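Local coordinates for protein transcriptional regulator (Saccharomonospora viridis, PDB 4KWA) that probably acts as a TetR-family transcriptional repressor, binding DNA through the helix-turn-helix of its TetR-type part, and holds choline in its C-terminal ligand-binding domain, at residues Arg26-Asp29 / Ile30-Leu34; Leu103-Trp106 / Thr107-Leu111; Asp121-Asp124 / Arg125-Thr129. All blocks are in the same frame, centred on the assembly; numbering follows the deposited sequence.

Contact 1 (Arg26-Asp29 / Ile30-Leu34)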
ATOM      1  N   ARG A  26     -23.560   1.745   0.080  1.00 30.82           N
ATOM      2  CA  ARG A  26     -24.576   2.195  -0.782  1.00 29.60           C
ATOM      3  C   ARG A  26     -25.075   3.544  -0.314  1.00 31.28           C
ATOM      4  O   ARG A  26     -24.984   3.886   0.864  1.00 29.59           O
ATOM      5  CB  ARG A  26     -25.722   1.123  -0.863  1.00 30.39           C
ATOM      6  CG  ARG A  26     -25.217  -0.091  -1.634  1.00 43.11           C
ATOM      7  CD  ARG A  26     -26.025  -1.349  -1.515  1.00 57.83           C
ATOM      8  NE  ARG A  26     -25.364  -2.397  -2.293  1.00 55.67           N
ATOM      9  CZ  ARG A  26     -24.379  -3.189  -1.836  1.00 61.87           C
ATOM     10  NH1 ARG A  26     -23.867  -4.103  -2.651  1.00 60.40           N
ATOM     11  NH2 ARG A  26     -23.885  -3.093  -0.584  1.00 48.39           N
ATOM     12  N   ILE A  27     -25.713   4.270  -1.196  1.00 31.60           N
ATOM     13  CA  ILE A  27     -26.241   5.589  -0.829  1.00 35.12           C
ATOM     14  C   ILE A  27     -27.270   5.513   0.323  1.00 34.68           C
ATOM     15  O   ILE A  27     -27.287   6.367   1.217  1.00 34.09           O
ATOM     16  CB  ILE A  27     -26.876   6.312  -2.021  1.00 34.91           C
ATOM     17  CG1 ILE A  27     -25.814   6.513  -3.150  1.00 39.33           C
ATOM     18  CG2 ILE A  27     -27.494   7.667  -1.614  1.00 35.16           C
ATOM     19  CD1 ILE A  27     -24.487   7.097  -2.706  1.00 40.13           C
ATOM     20  N   HIS A  28     -28.102   4.487   0.339  1.00 32.51           N
ATOM     21  CA  HIS A  28     -29.117   4.396   1.397  1.00 33.09           C
ATOM     22  C   HIS A  28     -28.452   4.121   2.756  1.00 36.66           C
ATOM     23  O   HIS A  28     -29.048   4.350   3.754  1.00 30.76           O
ATOM     24  CB  HIS A  28     -30.177   3.348   1.114  1.00 44.66           C
ATOM     25  CG  HIS A  28     -29.805   1.968   1.549  1.00 49.10           C
ATOM     26  ND1 HIS A  28     -29.123   1.081   0.735  1.00 70.16           N
ATOM     27  CD2 HIS A  28     -30.012   1.314   2.721  1.00 64.12           C
ATOM     28  CE1 HIS A  28     -28.921  -0.056   1.383  1.00 65.22           C
ATOM     29  NE2 HIS A  28     -29.441   0.064   2.595  1.00 66.54           N
ATOM     30  N   ASP A  29     -27.233   3.579   2.767  1.00 32.60           N
ATOM     31  CA  ASP A  29     -26.504   3.343   4.058  1.00 30.67           C
ATOM     32  C   ASP A  29     -26.199   4.718   4.643  1.00 34.45           C
ATOM     33  O   ASP A  29     -26.285   4.941   5.872  1.00 29.32           O
ATOM     34  CB  ASP A  29     -25.205   2.606   3.819  1.00 27.13           C
ATOM     35  CG  ASP A  29     -25.408   1.218   3.336  1.00 36.58           C
ATOM     36  OD1 ASP A  29     -26.300   0.572   3.901  1.00 36.25           O
ATOM     37  OD2 ASP A  29     -24.610   0.725   2.475  1.00 38.00           O
ATOM     38  N   ILE A  30     -25.764   5.625   3.783  1.00 26.48           N
ATOM     39  CA  ILE A  30     -25.508   6.993   4.236  1.00 28.24           C
ATOM     40  C   ILE A  30     -26.780   7.699   4.672  1.00 30.94           C
ATOM     41  O   ILE A  30     -26.863   8.269   5.784  1.00 30.57           O
ATOM     42  CB  ILE A  30     -24.794   7.803   3.161  1.00 27.46           C
ATOM     43  CG1 ILE A  30     -23.530   7.123   2.798  1.00 27.67           C
ATOM     44  CG2 ILE A  30     -24.391   9.180   3.644  1.00 30.81           C
ATOM     45  CD1 ILE A  30     -22.911   7.519   1.457  1.00 29.65           C
ATOM     46  N   ALA A  31     -27.833   7.574   3.871  1.00 32.29           N
ATOM     47  CA  ALA A  31     -29.109   8.249   4.137  1.00 34.01           C
ATOM     48  C   ALA A  31     -29.739   7.721   5.426  1.00 36.12           C
ATOM     49  O   ALA A  31     -30.261   8.524   6.208  1.00 30.49           O
ATOM     50  CB  ALA A  31     -30.028   8.083   2.975  1.00 31.82           C
ATOM     51  N   SER A  32     -29.625   6.406   5.682  1.00 35.25           N
ATOM     52  CA  SER A  32     -30.169   5.794   6.918  1.00 36.65           C
ATOM     53  C   SER A  32     -29.464   6.281   8.169  1.00 30.35           C
ATOM     54  O   SER A  32     -30.055   6.486   9.251  1.00 32.69           O
ATOM     55  CB  SER A  32     -29.971   4.268   6.896  1.00 42.87           C
ATOM     56  OG  SER A  32     -30.946   3.722   6.052  1.00 47.84           O
ATOM     57  N   GLU A  33     -28.183   6.373   8.071  1.00 29.43           N
ATOM     58  CA  GLU A  33     -27.378   6.784   9.193  1.00 34.24           C
ATOM     59  C   GLU A  33     -27.679   8.190   9.610  1.00 33.78           C
ATOM     60  O   GLU A  33     -27.608   8.544  10.803  1.00 36.55           O
ATOM     61  CB  GLU A  33     -25.945   6.690   8.756  1.00 38.70           C
ATOM     62  CG  GLU A  33     -24.922   7.188   9.739  1.00 44.73           C
ATOM     63  CD  GLU A  33     -24.038   6.147  10.278  1.00 50.59           C
ATOM     64  OE1 GLU A  33     -23.054   6.629  10.876  1.00 67.27           O
ATOM     65  OE2 GLU A  33     -24.309   4.926  10.104  1.00 53.63           O
ATOM     66  N   LEU A  34     -27.912   9.045   8.643  1.00 32.77           N
ATOM     67  CA  LEU A  34     -28.252  10.486   8.893  1.00 36.53           C
ATOM     68  C   LEU A  34     -29.707  10.920   8.890  1.00 37.50           C
ATOM     69  O   LEU A  34     -30.006  12.032   9.303  1.00 39.02           O
ATOM     70  CB  LEU A  34     -27.568  11.340   7.829  1.00 38.15           C
ATOM     71  CG  LEU A  34     -26.074  11.385   7.814  1.00 38.11           C
ATOM     72  CD1 LEU A  34     -25.672  11.925   6.478  1.00 41.68           C
ATOM     73  CD2 LEU A  34     -25.551  12.247   8.935  1.00 46.28           C
TER
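Ser-32 turns back on His-28 one helical turn earlier, within helix 27-34, the first helix of the predicted helix-turn-helix of this TetR-family protein; helix 38-44 follows as the second. OG of Ser-32 donates to O of His-28 at 3.0 Å, while N of Ser-32 donates to the same oxygen at 2.9 Å. The two donors approach from opposite faces of the carbonyl plane, so one acceptor is gripped twice. What makes this possible is the serine torsion (chi1 -77°), which sets OG beside its own backbone N and turns it back along the helix. The hydroxyl also lies near the edge of the imidazole of His-28, close to the ring plane.

Backbone bonds make up the second group. N of Ala-31 donates to O of Ile-27 at 3.0 Å, and N of Glu-33 donates to O of Asp-29 at 3.2 Å. At the helix start the bond from N of Ile-30 to O of Arg-26 is long and weak.

Apolar contact is slighter: CD1 of Ile-27 and CD1 of Ile-30 stand 4.5 Å apart. Beyond them, Ile-27 packs on Asn-38 and His-42 of helix 38-44, and Ile-30 on Leu-16 of helix 2-20, so the short helix packs on both of them.

The last group is the cap. Arg-26 occupies the N-cap position, and the carboxylate of Asp-29 folds back to it, with OD1 above one face of the His-28 ring, toward its rim. The other oxygen, OD2, accepts the backbone N of Arg-26 at 2.8 Å on its anti side, with an N-H...O angle of 168°.

Contact 2 (Leu103-Trp106 / Thr107-Leu111)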
ATOM      1  N   LEU A 103      -5.528   3.131   1.663  1.00 25.46           N
ATOM      2  CA  LEU A 103      -5.316   1.851   0.968  1.00 25.10           C
ATOM      3  C   LEU A 103      -6.304   1.743  -0.228  1.00 25.08           C
ATOM      4  O   LEU A 103      -5.967   1.217  -1.321  1.00 26.56           O
ATOM      5  CB  LEU A 103      -5.514   0.625   1.871  1.00 26.66           C
ATOM      6  CG  LEU A 103      -4.291   0.025   2.576  1.00 29.06           C
ATOM      7  CD1 LEU A 103      -3.609   0.994   3.497  1.00 26.98           C
ATOM      8  CD2 LEU A 103      -4.564  -1.246   3.329  1.00 32.73           C
ATOM      9  N   GLN A 104      -7.537   2.179  -0.046  1.00 23.09           N
ATOM     10  CA  GLN A 104      -8.513   2.087  -1.163  1.00 24.06           C
ATOM     11  C   GLN A 104      -8.189   3.098  -2.297  1.00 23.73           C
ATOM     12  O   GLN A 104      -8.453   2.882  -3.487  1.00 27.01           O
ATOM     13  CB  GLN A 104      -9.926   2.251  -0.616  1.00 24.75           C
ATOM     14  CG  GLN A 104     -10.306   1.240   0.427  1.00 24.43           C
ATOM     15  CD  GLN A 104     -11.690   1.574   0.984  1.00 30.04           C
ATOM     16  OE1 GLN A 104     -12.694   1.575   0.253  1.00 30.29           O
ATOM     17  NE2 GLN A 104     -11.733   1.767   2.233  1.00 26.88           N
ATOM     18  N   VAL A 105      -7.664   4.230  -1.857  1.00 29.06           N
ATOM     19  CA  VAL A 105      -7.302   5.251  -2.785  1.00 27.66           C
ATOM     20  C   VAL A 105      -6.159   4.857  -3.659  1.00 27.98           C
ATOM     21  O   VAL A 105      -6.148   5.158  -4.882  1.00 30.54           O
ATOM     22  CB  VAL A 105      -7.034   6.569  -2.056  1.00 29.50           C
ATOM     23  CG1 VAL A 105      -6.376   7.647  -2.951  1.00 28.56           C
ATOM     24  CG2 VAL A 105      -8.389   7.104  -1.654  1.00 29.93           C
ATOM     25  N   TRP A 106      -5.234   4.075  -3.101  1.00 26.31           N
ATOM     26  CA  TRP A 106      -4.132   3.632  -3.966  1.00 30.19           C
ATOM     27  C   TRP A 106      -4.671   2.876  -5.176  1.00 31.54           C
ATOM     28  O   TRP A 106      -4.220   3.051  -6.316  1.00 30.97           O
ATOM     29  CB  TRP A 106      -3.130   2.793  -3.133  1.00 30.99           C
ATOM     30  CG  TRP A 106      -2.521   3.472  -2.075  1.00 29.16           C
ATOM     31  CD1 TRP A 106      -2.221   4.813  -1.983  1.00 26.98           C
ATOM     32  CD2 TRP A 106      -1.939   2.859  -0.942  1.00 28.67           C
ATOM     33  NE1 TRP A 106      -1.581   5.057  -0.834  1.00 29.59           N
ATOM     34  CE2 TRP A 106      -1.326   3.867  -0.200  1.00 30.35           C
ATOM     35  CE3 TRP A 106      -1.865   1.510  -0.479  1.00 28.01           C
ATOM     36  CZ2 TRP A 106      -0.686   3.617   1.007  1.00 28.01           C
ATOM     37  CZ3 TRP A 106      -1.232   1.260   0.738  1.00 26.36           C
ATOM     38  CH2 TRP A 106      -0.650   2.315   1.464  1.00 27.84           C
ATOM     39  N   THR A 107      -5.649   1.971  -4.957  1.00 29.22           N
ATOM     40  CA  THR A 107      -6.253   1.325  -6.042  1.00 32.60           C
ATOM     41  C   THR A 107      -7.098   2.201  -6.911  1.00 27.89           C
ATOM     42  O   THR A 107      -6.974   2.180  -8.098  1.00 32.53           O
ATOM     43  CB  THR A 107      -7.129   0.138  -5.585  1.00 42.57           C
ATOM     44  OG1 THR A 107      -6.247  -0.933  -5.568  1.00 41.33           O
ATOM     45  CG2 THR A 107      -8.224  -0.204  -6.613  1.00 51.44           C
ATOM     46  N   GLU A 108      -7.998   2.957  -6.323  1.00 28.08           N
ATOM     47  CA  GLU A 108      -8.889   3.801  -7.129  1.00 28.80           C
ATOM     48  C   GLU A 108      -8.089   4.822  -7.947  1.00 36.72           C
ATOM     49  O   GLU A 108      -8.537   5.255  -9.019  1.00 36.47           O
ATOM     50  CB  GLU A 108      -9.932   4.515  -6.272  1.00 26.10           C
ATOM     51  CG  GLU A 108     -10.860   3.565  -5.545  1.00 34.82           C
ATOM     52  CD  GLU A 108     -11.669   2.721  -6.505  1.00 48.37           C
ATOM     53  OE1 GLU A 108     -12.160   3.350  -7.471  1.00 39.33           O
ATOM     54  OE2 GLU A 108     -11.780   1.459  -6.318  1.00 35.21           O
ATOM     55  N   SER A 109      -6.917   5.178  -7.462  1.00 36.62           N
ATOM     56  CA  SER A 109      -6.039   6.118  -8.223  1.00 33.63           C
ATOM     57  C   SER A 109      -5.644   5.587  -9.580  1.00 37.66           C
ATOM     58  O   SER A 109      -5.570   6.373 -10.540  1.00 42.23           O
ATOM     59  CB  SER A 109      -4.789   6.446  -7.443  1.00 33.71           C
ATOM     60  OG  SER A 109      -5.125   7.337  -6.415  1.00 43.36           O
ATOM     61  N   THR A 110      -5.347   4.285  -9.647  1.00 39.87           N
ATOM     62  CA  THR A 110      -4.928   3.580 -10.861  1.00 45.32           C
ATOM     63  C   THR A 110      -6.054   3.530 -11.898  1.00 51.80           C
ATOM     64  O   THR A 110      -5.849   3.068 -13.009  1.00 57.69           O
ATOM     65  CB  THR A 110      -4.409   2.127 -10.580  1.00 41.34           C
ATOM     66  OG1 THR A 110      -5.475   1.245 -10.216  1.00 40.33           O
ATOM     67  CG2 THR A 110      -3.327   2.068  -9.447  1.00 44.12           C
ATOM     68  N   LEU A 111      -7.214   4.081 -11.546  1.00 48.47           N
ATOM     69  CA  LEU A 111      -8.397   4.075 -12.380  1.00 43.82           C
ATOM     70  C   LEU A 111      -9.185   5.356 -12.607  1.00 50.00           C
ATOM     71  O   LEU A 111      -9.940   5.408 -13.578  1.00 48.14           O
ATOM     72  CB  LEU A 111      -9.387   3.096 -11.716  1.00 53.52           C
ATOM     73  CG  LEU A 111      -8.907   1.668 -11.433  1.00 53.43           C
ATOM     74  CD1 LEU A 111      -9.926   0.819 -10.679  1.00 50.26           C
ATOM     75  CD2 LEU A 111      -8.529   1.024 -12.770  1.00 49.50           C
TER
HETATM   76  O   HOH W   1     -10.746   0.842  -3.879  1.00 39.59           O
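The carbonyl oxygen of Val-105 is held twice by Ser-109, one turn further along helix 94-109. N of Ser-109 donates to O of Val-105 at 2.7 Å, and OG of the same serine donates to that oxygen at 2.9 Å, the hydroxyl coming from well above the carbonyl plane. With chi1 at -75°, OG sits beside the serine's own N and can share its acceptor. Next to this pair, N of Glu-108 donates to O of Gln-104 at 2.9 Å.

A water extends that second bond. It donates to O of Gln-104 at 3.1 Å and to OE2 of Glu-108 at 2.7 Å, bridging backbone and carboxylate. The first torsion of Glu-108 (chi1 -62°) puts CG beside the backbone N and 3.2 Å from O of Gln-104; the bend at chi2 then turns the carboxylate toward the water. OE2 is also bonded to His-23. The amide of Gln-104 points elsewhere, to Tyr-22 and Ile-17 near the end of helix 2-20.

Further out, CG1 of Val-105 rests 3.7 Å from OG of Ser-109, and both side chains pack against Ile-115 and Tyr-119 of helix 113-139. CG2 of Thr-110 lies 3.4 Å from O of Trp-106, a buried oxygen with no polar partner in the model. Leu-103 packs on Thr-107, and Thr-107 on Gln-104, of the second subunit. The indole of Trp-106 lies close to the bound choline, with Asp-160 of the choline pocket against it: this helix lies beside the choline site, as helices of the C-terminal domain surround the ligand in TetR-family regulators.

Contact 3 (Asp121-Asp124 / Arg125-Thr129)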
ATOM      1  N   ASP A 121      -1.291  15.340  -5.224  1.00 28.35           N
ATOM      2  CA  ASP A 121      -1.013  16.620  -4.550  1.00 30.47           C
ATOM      3  C   ASP A 121      -0.903  16.429  -3.050  1.00 30.43           C
ATOM      4  O   ASP A 121      -0.137  17.125  -2.428  1.00 28.48           O
ATOM      5  CB  ASP A 121      -2.131  17.602  -4.779  1.00 35.65           C
ATOM      6  CG  ASP A 121      -2.145  18.132  -6.159  1.00 40.20           C
ATOM      7  OD1 ASP A 121      -1.173  17.879  -6.927  1.00 38.45           O
ATOM      8  OD2 ASP A 121      -3.148  18.774  -6.461  1.00 42.16           O
ATOM      9  N   ALA A 122      -1.745  15.602  -2.411  1.00 28.46           N
ATOM     10  CA  ALA A 122      -1.648  15.423  -0.980  1.00 29.35           C
ATOM     11  C   ALA A 122      -0.272  14.758  -0.621  1.00 32.21           C
ATOM     12  O   ALA A 122       0.402  15.195   0.298  1.00 28.21           O
ATOM     13  CB  ALA A 122      -2.786  14.572  -0.391  1.00 32.54           C
ATOM     14  N   TYR A 123       0.129  13.744  -1.399  1.00 29.53           N
ATOM     15  CA  TYR A 123       1.371  13.044  -1.190  1.00 33.71           C
ATOM     16  C   TYR A 123       2.538  14.017  -1.275  1.00 31.32           C
ATOM     17  O   TYR A 123       3.462  14.044  -0.412  1.00 28.99           O
ATOM     18  CB  TYR A 123       1.566  11.931  -2.264  1.00 32.57           C
ATOM     19  CG  TYR A 123       2.918  11.357  -2.125  1.00 35.34           C
ATOM     20  CD1 TYR A 123       3.155  10.444  -1.190  1.00 28.62           C
ATOM     21  CD2 TYR A 123       3.956  11.774  -2.923  1.00 33.39           C
ATOM     22  CE1 TYR A 123       4.392   9.938  -0.965  1.00 34.37           C
ATOM     23  CE2 TYR A 123       5.209  11.302  -2.720  1.00 39.19           C
ATOM     24  CZ  TYR A 123       5.423  10.361  -1.730  1.00 41.06           C
ATOM     25  OH  TYR A 123       6.720   9.842  -1.558  1.00 41.49           O
ATOM     26  N   ASP A 124       2.570  14.744  -2.359  1.00 30.20           N
ATOM     27  CA  ASP A 124       3.617  15.731  -2.615  1.00 29.90           C
ATOM     28  C   ASP A 124       3.790  16.736  -1.491  1.00 37.52           C
ATOM     29  O   ASP A 124       4.917  17.108  -1.155  1.00 30.13           O
ATOM     30  CB  ASP A 124       3.303  16.542  -3.851  1.00 30.05           C
ATOM     31  CG  ASP A 124       3.523  15.804  -5.143  1.00 42.83           C
ATOM     32  OD1 ASP A 124       4.001  14.625  -5.119  1.00 49.60           O
ATOM     33  OD2 ASP A 124       3.207  16.421  -6.212  1.00 47.43           O
ATOM     34  N   ARG A 125       2.693  17.129  -0.857  1.00 29.85           N
ATOM     35  CA  ARG A 125       2.776  18.097   0.218  1.00 30.11           C
ATOM     36  C   ARG A 125       3.469  17.500   1.421  1.00 35.68           C
ATOM     37  O   ARG A 125       4.312  18.115   2.061  1.00 27.22           O
ATOM     38  CB  ARG A 125       1.390  18.600   0.575  1.00 27.77           C
ATOM     39  CG  ARG A 125       1.435  19.741   1.529  1.00 33.35           C
ATOM     40  CD  ARG A 125       0.022  20.235   1.859  1.00 33.31           C
ATOM     41  NE  ARG A 125       0.080  21.641   2.160  1.00 40.43           N
ATOM     42  CZ  ARG A 125      -1.026  22.380   2.322  1.00 43.35           C
ATOM     43  NH1 ARG A 125      -2.246  21.797   2.208  1.00 38.25           N
ATOM     44  NH2 ARG A 125      -0.924  23.681   2.536  1.00 32.79           N
ATOM     45  N   TRP A 126       3.195  16.231   1.666  1.00 28.10           N
ATOM     46  CA  TRP A 126       3.744  15.516   2.801  1.00 28.99           C
ATOM     47  C   TRP A 126       5.226  15.270   2.530  1.00 29.19           C
ATOM     48  O   TRP A 126       6.071  15.466   3.405  1.00 31.55           O
ATOM     49  CB  TRP A 126       2.916  14.235   2.919  1.00 34.38           C
ATOM     50  CG  TRP A 126       3.515  13.063   3.562  1.00 34.03           C
ATOM     51  CD1 TRP A 126       3.744  11.866   2.993  1.00 35.48           C
ATOM     52  CD2 TRP A 126       3.917  12.968   4.904  1.00 37.61           C
ATOM     53  NE1 TRP A 126       4.286  10.989   3.912  1.00 46.96           N
ATOM     54  CE2 TRP A 126       4.371  11.643   5.120  1.00 38.31           C
ATOM     55  CE3 TRP A 126       3.923  13.852   5.951  1.00 38.03           C
ATOM     56  CZ2 TRP A 126       4.903  11.234   6.325  1.00 48.13           C
ATOM     57  CZ3 TRP A 126       4.407  13.428   7.167  1.00 47.06           C
ATOM     58  CH2 TRP A 126       4.895  12.132   7.345  1.00 52.23           C
ATOM     59  N   TYR A 127       5.503  14.862   1.315  1.00 27.56           N
ATOM     60  CA  TYR A 127       6.806  14.570   0.866  1.00 26.95           C
ATOM     61  C   TYR A 127       7.706  15.812   1.084  1.00 26.88           C
ATOM     62  O   TYR A 127       8.777  15.722   1.702  1.00 28.32           O
ATOM     63  CB  TYR A 127       6.768  14.190  -0.589  1.00 28.64           C
ATOM     64  CG  TYR A 127       8.135  13.966  -1.230  1.00 28.52           C
ATOM     65  CD1 TYR A 127       8.808  12.779  -1.107  1.00 37.07           C
ATOM     66  CD2 TYR A 127       8.705  14.938  -1.987  1.00 36.00           C
ATOM     67  CE1 TYR A 127       9.973  12.566  -1.772  1.00 35.36           C
ATOM     68  CE2 TYR A 127       9.909  14.745  -2.603  1.00 37.90           C
ATOM     69  CZ  TYR A 127      10.552  13.555  -2.459  1.00 35.28           C
ATOM     70  OH  TYR A 127      11.763  13.420  -3.128  1.00 38.91           O
ATOM     71  N   GLN A 128       7.242  16.944   0.643  1.00 27.92           N
ATOM     72  CA  GLN A 128       7.980  18.223   0.869  1.00 27.77           C
ATOM     73  C   GLN A 128       8.144  18.596   2.346  1.00 25.24           C
ATOM     74  O   GLN A 128       9.222  19.055   2.720  1.00 26.13           O
ATOM     75  CB  GLN A 128       7.430  19.361   0.039  1.00 27.12           C
ATOM     76  CG  GLN A 128       7.415  19.139  -1.463  1.00 34.11           C
ATOM     77  CD  GLN A 128       8.779  18.887  -2.179  1.00 37.08           C
ATOM     78  OE1 GLN A 128       8.826  18.355  -3.308  1.00 38.81           O
ATOM     79  NE2 GLN A 128       9.840  19.238  -1.550  1.00 36.88           N
ATOM     80  N   THR A 129       7.114  18.384   3.167  1.00 23.19           N
ATOM     81  CA  THR A 129       7.212  18.557   4.578  1.00 23.10           C
ATOM     82  C   THR A 129       8.365  17.736   5.191  1.00 26.52           C
ATOM     83  O   THR A 129       9.123  18.204   6.028  1.00 26.19           O
ATOM     84  CB  THR A 129       5.877  18.203   5.202  1.00 31.43           C
ATOM     85  OG1 THR A 129       5.010  19.270   4.846  1.00 28.13           O
ATOM     86  CG2 THR A 129       6.004  18.109   6.730  1.00 32.15           C
TER
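The phenol rings of Tyr-123 and Tyr-127, one turn apart, lie near parallel (planes at 30°) but slid past each other, with centroids 5.9 Å apart, so there is little face-to-face overlap. Contact is made instead where CE2 of Tyr-123 comes 3.9 Å from CB of Tyr-127, and where OH of Tyr-123 lies 3.6 Å from CD1 of Tyr-127. At the edges sit oxygens: OD1 of Asp-124 in the plane of the Tyr-123 ring, OE1 of Gln-128 in that of the Tyr-127 ring. The indole of Trp-126 has O of Tyr-123 near its plane at the edge, and its CD1 is 4.5 Å from CE1 of Tyr-123.

Four residues apart, the tyrosines leave the same side of helix 113-139, and with CG opposite the backbone N (chi1 173° and 175°) they start off in like directions. This long helix of the BetI-type C-terminal domain packs there on helix 148-168: OH of Tyr-123 is bonded to Ser-156 and also to Lys-170 of the second subunit, and OH of Tyr-127 to Asp-149. Trp-126 packs on Ile-159 and Leu-84, near the bound choline.

N of Arg-125 is shared between O of Asp-121 and, weakly, O of Ala-122. N of Tyr-127 donates to O of Tyr-123 at 2.8 Å, and N of Gln-128 donates to O of Asp-124 at 2.9 Å.

How the contacts relate
The three contacts come in series along an all-helical chain, and each is a local contact between neighbouring turns of one helix. Contact 1 belongs to helix 27-34 of the DNA-binding part; contacts 2 and 3 lie on helices 94-109 and 113-139, consecutive in the C-terminal domain. Centres of contacts 1 and 2 are about 23 Å apart, those of 2 and 3 about 17 Å, and those of 1 and 3, on opposite sides of the chain's centre, about 33 Å. Contacts 2 and 3 both approach the bound choline and the second subunit. Contact 2, bonded through Gln-104 and Glu-108 to Tyr-22 and His-23, joins the ligand domain to the DNA-binding part, consistent with ligand-controlled DNA binding in TetR regulators.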